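Local coordinates for protein beta-porphyranase B (Bacteroides plebeius, PDB 4AWD) that cleaves the sulfated red-algal polysaccharide porphyran at its beta-1,4 linkages between D-galactose and L-galactose-6-sulfate, as a family 16 glycoside hydrolase, at residues M203-T207 with M262-P267. Residues are numbered along the deposited sequence; the frame is centred on the assembly and turned at random.
Sequences MNSNT and MYTIKP
Tyr263 OH donates a short hydrogen bond of 2.6 Å to the backbone O of Met203, linking the facing layers of the GH16 beta-sandwich (jelly roll). The two strands run nearly parallel, 14° between their directions, but with 8.3 Å at closest approach between the axes of 204-207 and 262-265, side chains from 262-267 have to bridge the gap, to backbone as well as side-chain atoms. With CG set between the backbone N and the carbonyl carbon (chi1 54°), the Tyr263 ring reaches across so that its OH arrives at Met203 O. The carbonyl O lies at the ring edge, in the ring plane, while the hydroxyl comes in tilted 33° from the carbonyl plane. Ser205 CB sits 3.2 Å from the same Tyr263 OH, and Ser205 OG is tied to Ile179 O of strand 168-182, the strand that carries the predicted nucleophile Glu176 and proton donor Glu181. Tyr231 packs against the Tyr263 ring with its own plane roughly perpendicular. At one end of the interface the bent chain of Met262 brings its CE to 3.8 Å from Met203 CB. Farther along, Ile265 CD1 lies 3.8 Å from the backbone CA of Asn206. The ends of Thr207 and Ile265 meet head on, Ile265 CG2 lying 3.5 Å from Thr207 OG1 and also touching Thr207 CG2.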
# COMPACT_ATOMS: atom_id res chain seq x y z
N MET A 203 -12.95 -4.51 -1.60
CA MET A 203 -12.15 -3.32 -1.33
C MET A 203 -11.53 -3.51 0.04
O MET A 203 -12.05 -3.04 1.05
CB MET A 203 -13.03 -2.06 -1.37
CG MET A 203 -12.31 -0.71 -1.29
SD MET A 203 -11.30 -0.37 -2.75
CE MET A 203 -10.44 1.12 -2.24
N ASN A 204 -10.43 -4.27 0.07
CA ASN A 204 -9.67 -4.46 1.30
C ASN A 204 -8.76 -3.26 1.59
O ASN A 204 -7.66 -3.15 1.05
CB ASN A 204 -8.86 -5.76 1.23
CG ASN A 204 -9.64 -6.89 0.63
OD1 ASN A 204 -10.65 -7.34 1.19
ND2 ASN A 204 -9.19 -7.37 -0.53
N SER A 205 -9.24 -2.37 2.44
CA SER A 205 -8.46 -1.20 2.85
C SER A 205 -8.33 -1.34 4.33
O SER A 205 -8.98 -2.21 4.92
CB SER A 205 -9.21 0.09 2.51
OG SER A 205 -9.48 0.14 1.13
N ASN A 206 -7.48 -0.52 4.96
CA ASN A 206 -7.25 -0.68 6.38
C ASN A 206 -6.42 0.44 6.97
O ASN A 206 -5.76 1.19 6.24
CB ASN A 206 -6.57 -2.03 6.63
CG ASN A 206 -7.01 -2.70 7.92
OD1 ASN A 206 -7.69 -2.10 8.76
ND2 ASN A 206 -6.59 -3.95 8.10
N THR A 207 -6.45 0.55 8.29
CA THR A 207 -5.61 1.47 9.03
C THR A 207 -4.97 0.72 10.19
O THR A 207 -5.60 -0.15 10.80
CB THR A 207 -6.41 2.61 9.64
OG1 THR A 207 -7.27 2.09 10.67
CG2 THR A 207 -7.24 3.36 8.57
N MET A 262 -16.70 4.20 -0.98
CA MET A 262 -16.95 2.84 -0.50
C MET A 262 -17.29 2.79 1.00
O MET A 262 -18.32 2.23 1.36
CB MET A 262 -15.78 1.93 -0.84
CG MET A 262 -15.52 1.85 -2.34
SD MET A 262 -16.80 0.91 -3.19
CE MET A 262 -16.22 -0.77 -2.91
N TYR A 263 -16.44 3.37 1.84
CA TYR A 263 -16.65 3.44 3.28
C TYR A 263 -15.56 4.28 3.94
O TYR A 263 -14.58 4.67 3.31
CB TYR A 263 -16.71 2.04 3.92
CG TYR A 263 -15.50 1.19 3.61
CD1 TYR A 263 -14.32 1.33 4.34
CD2 TYR A 263 -15.53 0.25 2.57
CE1 TYR A 263 -13.19 0.57 4.05
CE2 TYR A 263 -14.41 -0.52 2.28
CZ TYR A 263 -13.24 -0.35 3.02
OH TYR A 263 -12.13 -1.10 2.74
N THR A 264 -15.75 4.53 5.24
CA THR A 264 -14.83 5.29 6.06
C THR A 264 -14.17 4.40 7.10
O THR A 264 -14.76 3.42 7.58
CB THR A 264 -15.61 6.38 6.80
OG1 THR A 264 -16.24 7.24 5.85
CG2 THR A 264 -14.70 7.21 7.68
N ILE A 265 -12.93 4.73 7.45
CA ILE A 265 -12.36 4.19 8.67
C ILE A 265 -11.88 5.33 9.55
O ILE A 265 -11.09 6.16 9.11
CB ILE A 265 -11.21 3.18 8.41
CG1 ILE A 265 -11.70 2.00 7.56
CG2 ILE A 265 -10.64 2.69 9.74
CD1 ILE A 265 -10.61 0.99 7.21
N LYS A 266 -12.39 5.38 10.77
CA LYS A 266 -11.82 6.24 11.79
C LYS A 266 -10.76 5.43 12.52
O LYS A 266 -11.09 4.49 13.23
CB LYS A 266 -12.90 6.71 12.78
CG LYS A 266 -14.22 7.21 12.15
CD LYS A 266 -14.13 8.59 11.53
CE LYS A 266 -14.53 9.69 12.51
NZ LYS A 266 -14.12 11.06 12.01
N PRO A 267 -9.46 5.77 12.32
CA PRO A 267 -8.42 4.98 12.99
C PRO A 267 -8.55 5.13 14.50
O PRO A 267 -9.07 6.15 14.99
CB PRO A 267 -7.11 5.59 12.49
CG PRO A 267 -7.46 6.33 11.26
CD PRO A 267 -8.87 6.82 11.47